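Local coordinates for protein leucine aminopeptidase 2, chloroplastic (Streptomyces sp. BC16019, PDB 5LHJ) that is an M17-family leucyl-type metalloaminopeptidase that takes part in bottromycin maturation and presumably removes single residues from the N-termini of peptides, at residues A[41-46]-A[56-61]; A[192-197]-A[237-242]; A[252-257]-A[303-308]. All coordinates share one frame; numbering follows the deposited sequence. Where two conformers were deposited one is given.

Contact 1 lies in the N-terminal domain of the M17 aminopeptidase fold, whereas contacts 2 and 3 both belong to the catalytic domain; contact 1 is about 37 Å from contact 2 and about 28 Å from contact 3 at their nearest atoms. Contacts 2 and 3 share one mixed sheet, since strand 306-316 pairs with strand 239-245 and with strand 255-263, and they touch through a long, weak ion pair between Glu242 OE1 and Arg308 NH1 (3.6 Å). Contact 2 is the one nearer the two-manganese site, whose metals are absent from this chain; the side chains of Pro193 and Pro238 are each about 11 Å from those of Asp266 and Glu345 respectively. Contacts 1 and 3 lie away from the metal ligands.

Contact 1 (A[41-46]-A[56-61]); sequences CGRHTG and RGFVAR
The backbones of 41-46 and 56-61 come nearest at Thr45 and Ala60, whose CA atoms are 5.2 Å apart. Ala60 directs its methyl toward the 43-45 backbone: CB lies 3.4 Å from Arg43 O and also touches His44 C and Thr45 N. A methyl suits so close an approach to main chain, being small and asking for no polar partner. Beside it, Phe58 reaches toward the strand with its CG anti to the backbone N (chi1 -174°), which brings ring atoms CE2 and CZ to Arg43. The aliphatic root of Arg43 meets the ring at its edge, near its plane, with CB 3.8 Å from CE2 of Phe58. The two side chains cross at about a right angle.

Nine residues join the segments, with helix 51-55 among them; strand 38-43, in which 41-46 begins, lies between strands 76-81 and 109-112 of the N-terminal domain's mixed sheet. Gly57 ends the helix in a Schellman motif; its positive phi (95°) is a conformation glycine adopts readily. Arg43 then bends at chi2, carrying its guanidinium away from 56-61, and NE makes a weak hydrogen bond to Asn79. At the outer margin, Thr45 CG2 lies 3.9 Å from Ala60 O. Phe58 also packs on Val66 and Asn79, whereas Arg56 NH1 bonds to Ala103 O of a second subunit.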
# COMPACT_ATOMS: atom_id res chain seq x y z
N CYS A 41 -29.51 5.66 43.92
CA CYS A 41 -28.83 5.82 45.20
C CYS A 41 -27.33 5.58 44.98
O CYS A 41 -26.96 4.52 44.47
CB CYS A 41 -29.38 4.76 46.16
SG CYS A 41 -28.65 4.70 47.82
N GLY A 42 -26.50 6.55 45.35
CA GLY A 42 -25.04 6.42 45.26
C GLY A 42 -24.48 5.63 46.42
O GLY A 42 -24.83 5.89 47.57
N ARG A 43 -23.62 4.66 46.13
CA ARG A 43 -23.05 3.79 47.15
C ARG A 43 -21.53 3.71 46.99
O ARG A 43 -21.05 3.25 45.96
CB ARG A 43 -23.63 2.38 47.01
CG ARG A 43 -25.14 2.29 47.17
CD ARG A 43 -25.52 2.61 48.60
NE ARG A 43 -26.94 2.42 48.88
CZ ARG A 43 -27.48 2.53 50.09
NH1 ARG A 43 -26.73 2.82 51.17
NH2 ARG A 43 -28.79 2.33 50.25
N HIS A 44 -20.80 4.16 48.00
CA HIS A 44 -19.36 3.92 48.07
C HIS A 44 -19.10 2.51 48.56
O HIS A 44 -19.98 1.88 49.15
CB HIS A 44 -18.65 4.94 48.97
CG HIS A 44 -18.54 6.31 48.37
ND1 HIS A 44 -17.76 6.57 47.27
CD2 HIS A 44 -19.13 7.48 48.71
CE1 HIS A 44 -17.86 7.86 46.96
NE2 HIS A 44 -18.68 8.43 47.82
N THR A 45 -17.89 2.02 48.34
CA THR A 45 -17.54 0.66 48.73
C THR A 45 -17.72 0.56 50.24
O THR A 45 -17.39 1.50 50.96
CB THR A 45 -16.09 0.30 48.34
OG1 THR A 45 -15.20 1.20 48.97
CG2 THR A 45 -15.88 0.37 46.82
N GLY A 46 -18.32 -0.54 50.69
CA GLY A 46 -18.62 -0.75 52.11
C GLY A 46 -20.00 -0.31 52.58
O GLY A 46 -20.40 -0.67 53.68
N ARG A 56 -27.08 -10.21 43.55
CA ARG A 56 -26.80 -9.84 42.16
C ARG A 56 -25.35 -9.43 41.88
O ARG A 56 -24.99 -9.23 40.72
CB ARG A 56 -27.74 -8.70 41.71
CG ARG A 56 -29.22 -9.08 41.65
CD ARG A 56 -29.51 -10.23 40.70
NE ARG A 56 -29.16 -9.91 39.31
CZ ARG A 56 -28.69 -10.77 38.40
NH1 ARG A 56 -28.45 -12.05 38.69
NH2 ARG A 56 -28.44 -10.34 37.17
N GLY A 57 -24.52 -9.31 42.92
CA GLY A 57 -23.11 -9.00 42.77
C GLY A 57 -22.75 -7.54 42.88
O GLY A 57 -21.67 -7.14 42.45
N PHE A 58 -23.63 -6.72 43.47
CA PHE A 58 -23.31 -5.32 43.65
C PHE A 58 -22.16 -5.20 44.64
O PHE A 58 -22.28 -5.66 45.78
CB PHE A 58 -24.51 -4.51 44.17
CG PHE A 58 -24.23 -3.03 44.23
CD1 PHE A 58 -24.30 -2.25 43.08
CD2 PHE A 58 -23.87 -2.41 45.43
CE1 PHE A 58 -24.02 -0.89 43.12
CE2 PHE A 58 -23.59 -1.05 45.48
CZ PHE A 58 -23.67 -0.29 44.32
N VAL A 59 -21.05 -4.59 44.20
CA VAL A 59 -19.89 -4.33 45.05
C VAL A 59 -19.42 -2.86 44.95
O VAL A 59 -18.27 -2.53 45.29
CB VAL A 59 -18.73 -5.31 44.74
CG1 VAL A 59 -19.14 -6.74 45.05
CG2 VAL A 59 -18.26 -5.18 43.30
N ALA A 60 -20.33 -1.98 44.52
CA ALA A 60 -20.08 -0.55 44.39
C ALA A 60 -18.91 -0.16 43.47
O ALA A 60 -18.26 0.85 43.71
CB ALA A 60 -19.91 0.07 45.76
N ARG A 61 -18.66 -0.94 42.41
CA ARG A 61 -17.68 -0.53 41.38
C ARG A 61 -18.19 0.74 40.70
O ARG A 61 -19.38 0.84 40.45
CB ARG A 61 -17.48 -1.60 40.30
CG ARG A 61 -16.82 -2.88 40.77
CD ARG A 61 -16.46 -3.84 39.62
NE ARG A 61 -17.63 -4.59 39.12
CZ ARG A 61 -18.44 -4.19 38.12
NH1 ARG A 61 -18.24 -3.05 37.46
NH2 ARG A 61 -19.46 -4.96 37.77

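Contact 2 (A[192-197]-A[237-242]); sequences TPPAFA and PPRYVE
Pro194 sets its CG over one face of the Arg239 guanidinium, toward the rim, with CG 3.8 Å from NH2 of Arg239. The side chains cross at about a right angle. The proline offers CB and CG to the flat cation. Pro194 CG also meets Pro237 CG at 3.9 Å, and Pro193 CB comes within 3.5 Å of Pro237 O, a buried carbonyl with no hydrogen-bonding partner in the model. Farther along the helix, Ala197 CB touches Val241 CG2 and Arg239 CG; the axes of 193-197 and 239-242 are 8.5 Å apart and 17° from parallel, and a small methyl suits this close approach.

Two bonds settle the arginine's rotation. Its NH1 donates to Pro238 O (3.0 Å), approaching from above the carbonyl plane, while NE donates to a water in the guanidinium plane that in turn donates to Pro194 O, bridging strand and helix. A bend at chi2 (-73°) turns the arginine's end back for these contacts. Thr192 caps the helix start, its OG1 accepting from Ala195 N at 3.2 Å. Prolines suit the first turn of a helix, where the missing N-H costs no helical bond.

Helix 193-207 thus packs on a face of the catalytic-domain sheet, its Ala197 also touching Val213 of strand 210-214 and its Pro193 and Phe196 reaching Leu313 of strand 306-316, with strand 239-245 between those two neighbours.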
# COMPACT_ATOMS: atom_id res chain seq x y z
N THR A 192 -23.98 22.87 5.94
CA THR A 192 -23.06 23.51 4.99
C THR A 192 -22.53 24.79 5.63
O THR A 192 -23.09 25.26 6.64
CB THR A 192 -23.80 23.87 3.70
OG1 THR A 192 -24.87 24.77 4.01
CG2 THR A 192 -24.36 22.62 3.03
N PRO A 193 -21.49 25.41 5.03
CA PRO A 193 -21.06 26.69 5.62
C PRO A 193 -22.16 27.76 5.69
O PRO A 193 -22.32 28.37 6.75
CB PRO A 193 -19.86 27.10 4.75
CG PRO A 193 -19.35 25.79 4.20
CD PRO A 193 -20.58 24.95 3.97
N PRO A 194 -22.95 27.97 4.61
CA PRO A 194 -24.06 28.92 4.77
C PRO A 194 -25.11 28.54 5.82
O PRO A 194 -25.58 29.40 6.57
CB PRO A 194 -24.69 28.94 3.37
CG PRO A 194 -23.56 28.63 2.46
CD PRO A 194 -22.83 27.53 3.21
N ALA A 195 -25.45 27.25 5.90
CA ALA A 195 -26.41 26.77 6.90
C ALA A 195 -25.88 26.90 8.33
O ALA A 195 -26.62 27.30 9.25
CB ALA A 195 -26.78 25.33 6.61
N PHE A 196 -24.59 26.61 8.51
CA PHE A 196 -23.93 26.77 9.81
C PHE A 196 -23.94 28.24 10.24
O PHE A 196 -24.29 28.55 11.38
CB PHE A 196 -22.51 26.16 9.75
CG PHE A 196 -21.84 25.93 11.09
CD1 PHE A 196 -22.48 26.13 12.33
CD2 PHE A 196 -20.52 25.48 11.10
CE1 PHE A 196 -21.80 25.90 13.52
CE2 PHE A 196 -19.86 25.22 12.30
CZ PHE A 196 -20.50 25.44 13.50
N ALA A 197 -23.62 29.15 9.32
CA ALA A 197 -23.68 30.58 9.63
C ALA A 197 -25.11 30.99 10.05
O ALA A 197 -25.27 31.72 11.03
CB ALA A 197 -23.21 31.41 8.45
N PRO A 237 -20.32 28.12 -0.85
CA PRO A 237 -19.43 29.24 -0.61
C PRO A 237 -19.01 29.30 0.87
O PRO A 237 -19.78 28.89 1.73
CB PRO A 237 -20.29 30.45 -0.97
CG PRO A 237 -21.67 30.00 -0.63
CD PRO A 237 -21.71 28.56 -1.04
N PRO A 238 -17.82 29.85 1.17
CA PRO A 238 -17.40 29.97 2.57
C PRO A 238 -18.13 31.11 3.29
O PRO A 238 -18.83 31.92 2.65
CB PRO A 238 -15.90 30.27 2.45
CG PRO A 238 -15.77 30.98 1.14
CD PRO A 238 -16.79 30.34 0.24
N ARG A 239 -18.03 31.10 4.61
CA ARG A 239 -18.62 32.12 5.49
C ARG A 239 -17.61 32.44 6.56
O ARG A 239 -16.77 31.60 6.92
CB ARG A 239 -19.91 31.60 6.15
CG ARG A 239 -21.07 31.32 5.20
CD ARG A 239 -21.68 32.62 4.70
NE ARG A 239 -22.85 32.46 3.81
CZ ARG A 239 -22.82 32.42 2.48
NH1 ARG A 239 -21.68 32.47 1.79
NH2 ARG A 239 -23.97 32.33 1.81
N TYR A 240 -17.69 33.65 7.10
CA TYR A 240 -16.95 34.00 8.30
C TYR A 240 -17.91 34.66 9.27
O TYR A 240 -18.63 35.60 8.88
CB TYR A 240 -15.79 34.93 7.97
CG TYR A 240 -15.02 35.38 9.17
CD1 TYR A 240 -14.24 34.48 9.90
CD2 TYR A 240 -15.06 36.71 9.58
CE1 TYR A 240 -13.53 34.89 11.02
CE2 TYR A 240 -14.34 37.13 10.69
CZ TYR A 240 -13.58 36.23 11.41
OH TYR A 240 -12.86 36.66 12.50
N VAL A 241 -17.92 34.18 10.52
CA VAL A 241 -18.86 34.66 11.54
C VAL A 241 -18.10 35.16 12.76
O VAL A 241 -17.18 34.49 13.26
CB VAL A 241 -19.89 33.58 11.95
CG1 VAL A 241 -20.93 34.16 12.91
CG2 VAL A 241 -20.58 33.02 10.71
N GLU A 242 -18.49 36.33 13.26
CA GLU A 242 -17.99 36.83 14.54
C GLU A 242 -19.16 36.95 15.50
O GLU A 242 -20.21 37.50 15.15
CB GLU A 242 -17.21 38.15 14.37
CG GLU A 242 -15.79 37.89 13.87
CD GLU A 242 -14.94 39.12 13.63
OE1 GLU A 242 -15.48 40.25 13.57
OE2 GLU A 242 -13.71 38.96 13.47
O HOH W 1 -25.14 32.13 5.45

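Contact 3 (A[252-257]-A[303-308]); sequences PALTVG and LPLRVR
Val256 O accepts a bond from Arg308 N at 2.8 Å, with the donor nearly along the C=O axis, and the same oxygen receives a CA-H...O contact from Val307 CA (3.2 Å). On the same edge, Val256 N donates to Arg306 O, 2.9 Å away, so Val256 grips the residues on either side of Val307; Arg306 O is also met by Thr255 CA. A weaker bond, Arg306 N to Leu254 O (3.3 Å), begins the pairing. One residue bonding through N and O to two residues set two apart on the other strand marks a parallel pair, here with 18° between the directions of the short segments 255-257 and 306-308.

Side chains sort themselves by face. On one, Thr255 and Arg306 lie side by side and point the same way, with OG1 of the threonine 3.5 Å from CD of the arginine. The arginine is extended, with CG anti to the backbone N (chi1 -172°), and so runs its methylenes past the beta-branched Thr255 before NE forms a salt bridge with Asp246. Pro252 CG adds an apolar contact to Arg306 CB at 4.0 Å. Arg308 shares this face but folds at chi2 and chi3, leading away to give NE to Thr244.

Val256 and Val307 occupy the other face, where compact branched side chains suit a buried sheet surface. Leu305 just precedes the strand and reaches over with CD1, which sits 3.6 Å from CD2 of Leu254 and also touches Val256 CG2.

Strand 255-263 also pairs with strand 367-372, and strand 306-316 with strand 239-245, so the contact is an interior step of the catalytic sheet. Helix 286-301 packs on Val307, completing a right-handed beta-alpha-beta crossover between these parallel strands, while helix 486-498 meets Leu254 and Leu305.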
# COMPACT_ATOMS: atom_id res chain seq x y z
N PRO A 252 -15.62 45.33 31.62
CA PRO A 252 -15.16 44.03 32.13
C PRO A 252 -13.64 43.93 32.37
O PRO A 252 -13.22 43.12 33.20
CB PRO A 252 -15.60 43.04 31.04
CG PRO A 252 -15.76 43.87 29.81
CD PRO A 252 -16.24 45.21 30.29
N ALA A 253 -12.84 44.70 31.63
CA ALA A 253 -11.37 44.79 31.84
C ALA A 253 -10.49 43.66 31.25
O ALA A 253 -9.28 43.86 31.08
CB ALA A 253 -11.03 44.99 33.33
N LEU A 254 -11.07 42.49 30.95
CA LEU A 254 -10.38 41.45 30.17
C LEU A 254 -11.26 41.07 28.97
O LEU A 254 -12.46 40.85 29.13
CB LEU A 254 -10.09 40.23 31.05
CG LEU A 254 -9.24 39.10 30.47
CD1 LEU A 254 -7.80 39.54 30.23
CD2 LEU A 254 -9.25 37.89 31.40
N THR A 255 -10.65 41.02 27.78
CA THR A 255 -11.33 40.63 26.55
C THR A 255 -10.62 39.42 25.95
O THR A 255 -9.42 39.50 25.69
CB THR A 255 -11.36 41.78 25.53
OG1 THR A 255 -12.15 42.85 26.07
CG2 THR A 255 -11.99 41.33 24.20
N VAL A 256 -11.36 38.33 25.74
CA VAL A 256 -10.79 37.08 25.24
C VAL A 256 -11.34 36.80 23.83
O VAL A 256 -12.55 36.88 23.59
CB VAL A 256 -11.14 35.90 26.19
CG1 VAL A 256 -10.62 34.56 25.65
CG2 VAL A 256 -10.57 36.16 27.58
N GLY A 257 -10.43 36.47 22.91
CA GLY A 257 -10.78 36.03 21.56
C GLY A 257 -10.69 34.52 21.45
O GLY A 257 -9.69 33.95 21.86
N LEU A 303 -20.71 35.74 33.34
CA LEU A 303 -19.31 36.04 33.67
C LEU A 303 -18.98 37.49 33.33
O LEU A 303 -19.42 37.97 32.29
CB LEU A 303 -18.35 35.13 32.91
CG LEU A 303 -18.41 33.64 33.19
CD1 LEU A 303 -17.33 32.93 32.39
CD2 LEU A 303 -18.25 33.36 34.68
N PRO A 304 -18.21 38.17 34.20
CA PRO A 304 -17.77 39.55 33.94
C PRO A 304 -16.55 39.56 33.02
O PRO A 304 -15.43 39.86 33.44
CB PRO A 304 -17.43 40.07 35.35
CG PRO A 304 -16.90 38.86 36.04
CD PRO A 304 -17.73 37.71 35.52
N LEU A 305 -16.79 39.22 31.75
CA LEU A 305 -15.72 38.97 30.79
C LEU A 305 -16.29 39.15 29.39
O LEU A 305 -17.34 38.61 29.08
CB LEU A 305 -15.22 37.52 30.94
CG LEU A 305 -14.00 37.07 30.16
CD1 LEU A 305 -12.76 37.78 30.68
CD2 LEU A 305 -13.81 35.56 30.27
N ARG A 306 -15.59 39.92 28.56
CA ARG A 306 -15.96 40.08 27.17
C ARG A 306 -15.30 38.95 26.37
O ARG A 306 -14.11 38.73 26.51
CB ARG A 306 -15.46 41.42 26.65
CG ARG A 306 -15.95 41.79 25.27
CD ARG A 306 -15.48 43.20 24.95
NE ARG A 306 -16.03 43.69 23.69
CZ ARG A 306 -15.67 44.84 23.10
NH1 ARG A 306 -14.75 45.64 23.64
NH2 ARG A 306 -16.24 45.19 21.94
N VAL A 307 -16.08 38.26 25.55
CA VAL A 307 -15.57 37.14 24.75
C VAL A 307 -16.05 37.28 23.31
O VAL A 307 -17.24 37.41 23.05
CB VAL A 307 -15.98 35.77 25.33
CG1 VAL A 307 -15.25 34.64 24.59
CG2 VAL A 307 -15.68 35.69 26.82
N ARG A 308 -15.10 37.22 22.37
CA ARG A 308 -15.39 37.27 20.95
C ARG A 308 -15.03 35.94 20.29
O ARG A 308 -13.88 35.51 20.39
CB ARG A 308 -14.61 38.41 20.32
CG ARG A 308 -14.50 38.37 18.80
CD ARG A 308 -15.74 38.77 18.03
NE ARG A 308 -16.07 40.19 18.23
CZ ARG A 308 -15.44 41.23 17.69
NH1 ARG A 308 -14.38 41.05 16.89
NH2 ARG A 308 -15.86 42.47 17.96